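Local atomic coordinates of beta-ketoacyl-[acyl-carrier-protein] synthase III (Pseudomonas aeruginosa, PDB entry 2X3E), a protein that probably catalyses the first condensation of bacterial fatty acid synthesis, condensing the acetyl group of acetyl-CoA with malonyl-ACP to give 3-oxobutanoyl-ACP. Residues C87-T90 against A91-V94; S124-A128 against G129-S133; V282-S285 against I286-L290. The protein carries 1 engineered substitution. All blocks are in the same frame, centred on the assembly; numbering follows the deposited sequence.

Interaction 1 of 3, residues C87-T90 against A91-V94; sequences CPAT and APRV
The methyl CG2 of T90 lies against CG2 of V94 one turn further on, 3.8 Å away, the two side chains crossing at a slant. This is the first turn of helix 91-97 in the thiolase-like fold of FabH, where the loop that follows strand 75-79 swings into the helix. With chi1 at -60°, OG1 of T90 stands beside the backbone nitrogen and is hydrogen-bonded to N of D84, while CG2 lies opposite that nitrogen and so meets V94. The same pair is joined through the backbone: V94 N donates to T90 O at 3.1 Å, almost straight, with 166° at the hydrogen.

Ahead of this turn, CB of A89 packs on the ring carbon CD of P92 at 3.8 Å. The A89 carbonyl is taken up by a water that donates to A89 O at 2.7 Å and accepts from R93 N at 2.9 Å, so it links the loop to an amide of the first turn. D107 on strand 104-109 receives the amides of T90 and A91, pinning the helix start to the sheet. Several residues here meet the second subunit: A89 packs on its S109 and P92 on its G313. At the root of the R93 side chain, CB sits 3.6 Å from T90 O.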
# COMPACT_ATOMS: atom_id res chain seq x y z
N CYS A 87 -4.74 3.54 10.71
CA CYS A 87 -4.89 4.70 9.86
C CYS A 87 -4.24 5.89 10.59
O CYS A 87 -4.50 6.08 11.78
CB CYS A 87 -6.38 4.98 9.60
SG CYS A 87 -6.70 6.31 8.39
N PRO A 88 -3.39 6.67 9.91
CA PRO A 88 -2.97 6.66 8.51
C PRO A 88 -1.87 5.65 8.21
O PRO A 88 -1.51 4.83 9.07
CB PRO A 88 -2.43 8.07 8.31
CG PRO A 88 -1.82 8.41 9.62
CD PRO A 88 -2.74 7.78 10.64
N ALA A 89 -1.36 5.70 6.99
CA ALA A 89 -0.11 5.05 6.65
C ALA A 89 1.05 5.62 7.50
O ALA A 89 0.94 6.70 8.09
CB ALA A 89 0.18 5.22 5.16
N THR A 90 2.15 4.87 7.55
CA THR A 90 3.35 5.30 8.27
C THR A 90 4.24 6.20 7.42
O THR A 90 4.96 7.05 7.95
CB THR A 90 4.12 4.06 8.76
OG1 THR A 90 3.27 3.30 9.62
CG2 THR A 90 5.40 4.45 9.51
N ALA A 91 4.18 6.02 6.10
CA ALA A 91 5.07 6.72 5.16
C ALA A 91 5.02 8.25 5.27
O ALA A 91 6.07 8.89 5.27
CB ALA A 91 4.78 6.28 3.73
N PRO A 92 3.81 8.84 5.38
CA PRO A 92 3.82 10.31 5.51
C PRO A 92 4.63 10.80 6.72
O PRO A 92 5.42 11.74 6.57
CB PRO A 92 2.34 10.66 5.64
CG PRO A 92 1.63 9.54 4.92
CD PRO A 92 2.45 8.31 5.21
N ARG A 93 4.44 10.17 7.88
CA ARG A 93 5.19 10.56 9.08
C ARG A 93 6.69 10.41 8.87
O ARG A 93 7.47 11.29 9.23
CB ARG A 93 4.75 9.76 10.32
CG ARG A 93 5.39 10.25 11.63
CD ARG A 93 4.94 9.46 12.85
NE ARG A 93 5.54 10.00 14.07
CZ ARG A 93 5.24 9.59 15.30
NH1 ARG A 93 4.36 8.62 15.49
NH2 ARG A 93 5.84 10.14 16.35
N VAL A 94 7.10 9.29 8.27
CA VAL A 94 8.50 9.05 7.99
C VAL A 94 9.06 10.13 7.04
O VAL A 94 10.11 10.70 7.31
CB VAL A 94 8.73 7.64 7.42
CG1 VAL A 94 10.17 7.47 6.97
CG2 VAL A 94 8.35 6.59 8.47
O HOH W 1 1.86 9.18 8.77

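Interaction 2 of 3, residues S124-A128 against G129-S133; sequences SLISA and GLADS
L125 and L130 meet through their CD2 methyls, 3.9 Å apart, with the two side chains crossing at about a right angle. CB of L130 rests 3.6 Å from L125 O, so this leucine covers both the side chain and the carbonyl of its partner. The other apolar contact is looser: CG1 of I126, swung anti to its own carbonyl carbon (chi1 -72°), comes within 4.3 Å of CB of A131. I126 also packs on L166 and A168 of strand 160-169, while L125, A128 and L130 all reach S124 of the second subunit.

Two backbone hydrogen bonds, L130 N to L125 O and G129 N to I126 O, make a Schellman motif that ends helix 114-127. G129 leaves the helix with a positive phi of 85°, and the chain then folds back over the last turn. L130 N donates to L125 O at 2.9 Å, nearly in line with the carbonyl. G129 N reaches I126 O at 3.0 Å, approaching from well above the carbonyl plane; NE of R4 gives that oxygen a further bond. Beyond the motif, A131 N adds a weak bond to L125 O, so one carbonyl gathers two amides of the departing chain.

A CA-H...O contact runs in the reverse direction, from helix to loop: CA of I126 points at A131 O, 3.2 Å away, with 159° at the hydrogen. The charged contact of this turn leads out of it, from D132 OD1 to NH2 of R4 in a salt bridge, just before strand 133-140 begins at S133.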
# COMPACT_ATOMS: atom_id res chain seq x y z
N SER A 124 7.79 2.31 -11.27
CA SER A 124 6.79 2.69 -12.27
C SER A 124 6.39 4.16 -12.13
O SER A 124 6.18 4.85 -13.13
CB SER A 124 5.55 1.79 -12.19
OG SER A 124 5.87 0.48 -12.63
N LEU A 125 6.28 4.64 -10.89
CA LEU A 125 5.96 6.04 -10.63
C LEU A 125 7.02 6.95 -11.27
O LEU A 125 6.69 7.97 -11.85
CB LEU A 125 5.87 6.33 -9.14
CG LEU A 125 4.62 5.86 -8.40
CD1 LEU A 125 4.86 5.95 -6.88
CD2 LEU A 125 3.41 6.67 -8.81
N ILE A 126 8.28 6.55 -11.15
CA ILE A 126 9.39 7.31 -11.73
C ILE A 126 9.35 7.21 -13.26
O ILE A 126 9.43 8.22 -13.95
CB ILE A 126 10.76 6.83 -11.19
CG1 ILE A 126 10.94 7.29 -9.73
CG2 ILE A 126 11.91 7.37 -12.04
CD1 ILE A 126 12.08 6.58 -9.01
N SER A 127 9.20 5.99 -13.79
CA SER A 127 9.14 5.79 -15.24
C SER A 127 8.01 6.57 -15.89
O SER A 127 8.19 7.15 -16.96
CB SER A 127 8.99 4.30 -15.58
OG SER A 127 10.17 3.60 -15.25
N ALA A 128 6.85 6.61 -15.23
CA ALA A 128 5.67 7.31 -15.74
C ALA A 128 5.73 8.83 -15.59
O ALA A 128 4.83 9.54 -16.06
CB ALA A 128 4.41 6.78 -15.06
N GLY A 129 6.77 9.33 -14.91
CA GLY A 129 6.98 10.77 -14.75
C GLY A 129 6.24 11.42 -13.59
O GLY A 129 6.12 12.65 -13.54
N LEU A 130 5.76 10.61 -12.65
CA LEU A 130 5.05 11.14 -11.47
C LEU A 130 6.01 11.48 -10.33
O LEU A 130 5.62 12.14 -9.36
CB LEU A 130 3.98 10.15 -10.98
CG LEU A 130 2.61 10.27 -11.65
CD1 LEU A 130 2.71 10.49 -13.14
CD2 LEU A 130 1.75 9.05 -11.35
N ALA A 131 7.26 11.04 -10.47
CA ALA A 131 8.33 11.36 -9.55
C ALA A 131 9.65 11.24 -10.31
O ALA A 131 9.75 10.43 -11.23
CB ALA A 131 8.32 10.41 -8.35
N ASP A 132 10.64 12.05 -9.94
CA ASP A 132 11.98 11.96 -10.53
C ASP A 132 12.97 11.25 -9.61
O ASP A 132 14.07 10.91 -10.02
CB ASP A 132 12.51 13.35 -10.89
CG ASP A 132 11.65 14.06 -11.93
OD1 ASP A 132 11.01 13.39 -12.78
OD2 ASP A 132 11.63 15.30 -11.91
N SER A 133 12.56 11.03 -8.36
CA SER A 133 13.36 10.30 -7.38
C SER A 133 12.45 9.81 -6.26
O SER A 133 11.37 10.36 -6.03
CB SER A 133 14.45 11.18 -6.81
OG SER A 133 13.89 12.33 -6.18

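Interaction 3 of 3, residues V282-S285 against I286-L290; sequences VAAS and IPLAL
A chi1 of 69° sets OG of S285 between its own backbone nitrogen and carbonyl carbon, where it is hydrogen-bonded to ND1 of H250. In L288, CG stands anti to the carbonyl carbon (chi1 -76°), which carries the branch back alongside the preceding turn: CD1 settles on CB of A284 at 3.7 Å. CB and CG of L288 both lie close to A284 O, so the leucine lines one flank of that carbonyl, and P287 meets the same oxygen through CD at 3.2 Å.

The amide of L288 still reaches A284 O, with 2.9 Å between N and O and an almost linear approach to the carbonyl. This bond joins a short 3-10 segment, 283-284, to helix 285-295, whose first turn stands beside the probable active site of this FabH enzyme. Within the helix, A289 N reaches S285 O at the same 2.9 Å, but tilted 27° from the carbonyl plane. V282 N is hydrogen-bonded to OD1 of N280; N280 and H250 are both predicted active-site residues, which is consistent with the loop entering the helix helping to position them.

With a proline at 287, the first turn has one amide fewer to satisfy. A water accepts from I286 N at 3.0 Å and donates to V282 O. I286 packs on F115 and V116 of helix 114-127, and L288 touches L15 and S13.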
# COMPACT_ATOMS: atom_id res chain seq x y z
N VAL A 282 11.00 -10.10 6.94
CA VAL A 282 9.85 -9.85 6.04
C VAL A 282 10.19 -8.79 4.98
O VAL A 282 11.15 -8.99 4.23
CB VAL A 282 8.55 -9.55 6.84
CG1 VAL A 282 7.32 -9.59 5.94
CG2 VAL A 282 8.38 -10.55 7.96
N ALA A 283 9.48 -7.66 4.90
CA ALA A 283 9.73 -6.70 3.82
C ALA A 283 11.16 -6.13 3.83
O ALA A 283 11.68 -5.75 2.78
CB ALA A 283 8.67 -5.57 3.82
N ALA A 284 11.79 -6.11 5.00
CA ALA A 284 13.18 -5.62 5.13
C ALA A 284 14.26 -6.61 4.65
O ALA A 284 15.43 -6.22 4.53
CB ALA A 284 13.45 -5.23 6.58
N SER A 285 13.89 -7.86 4.39
CA SER A 285 14.89 -8.93 4.25
C SER A 285 15.84 -8.73 3.08
O SER A 285 17.06 -8.89 3.23
CB SER A 285 14.21 -10.30 4.17
OG SER A 285 13.50 -10.47 2.95
N ILE A 286 15.30 -8.37 1.92
CA ILE A 286 16.11 -8.15 0.73
C ILE A 286 17.06 -6.95 0.88
O ILE A 286 18.26 -7.10 0.67
CB ILE A 286 15.24 -8.01 -0.54
CG1 ILE A 286 14.52 -9.33 -0.83
CG2 ILE A 286 16.10 -7.59 -1.74
CD1 ILE A 286 13.56 -9.26 -2.01
N PRO A 287 16.55 -5.77 1.28
CA PRO A 287 17.53 -4.69 1.42
C PRO A 287 18.52 -4.86 2.59
O PRO A 287 19.66 -4.39 2.52
CB PRO A 287 16.66 -3.44 1.59
CG PRO A 287 15.35 -3.96 2.12
CD PRO A 287 15.17 -5.29 1.45
N LEU A 288 18.12 -5.56 3.65
CA LEU A 288 19.09 -5.88 4.71
C LEU A 288 20.17 -6.83 4.19
O LEU A 288 21.35 -6.67 4.51
CB LEU A 288 18.41 -6.45 5.95
CG LEU A 288 17.68 -5.43 6.82
CD1 LEU A 288 16.79 -6.15 7.82
CD2 LEU A 288 18.67 -4.52 7.54
N ALA A 289 19.77 -7.80 3.36
CA ALA A 289 20.73 -8.71 2.74
C ALA A 289 21.67 -7.95 1.79
O ALA A 289 22.88 -8.20 1.79
CB ALA A 289 20.01 -9.86 1.99
N LEU A 290 21.12 -7.03 1.01
CA LEU A 290 21.94 -6.14 0.18
C LEU A 290 22.97 -5.36 1.01
O LEU A 290 24.14 -5.27 0.63
CB LEU A 290 21.05 -5.17 -0.62
CG LEU A 290 20.30 -5.75 -1.82
CD1 LEU A 290 19.34 -4.72 -2.43
CD2 LEU A 290 21.28 -6.27 -2.89
O HOH W 2 12.32 -8.09 1.42

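How the interactions relate
All three contacts are local turns at helix ends, met in the order 1, 2, 3 along the chain. Interaction 1 starts helix 91-97, interaction 2 ends helix 114-127, and interaction 3 starts helix 285-295. Their centres stand 20 to 23 Å apart and none touches another. The five-stranded sheet ties the first two together: interaction 1 packs on strands 75-79 and 104-109, and interaction 2 leads into strand 133-140. Both lie at the interface of the homodimer, whereas interaction 3 is buried near the centre of the chain, beside the predicted active-site residues H250 and N280. Helix 114-127, which ends in interaction 2, packs near its start against helix 285-295.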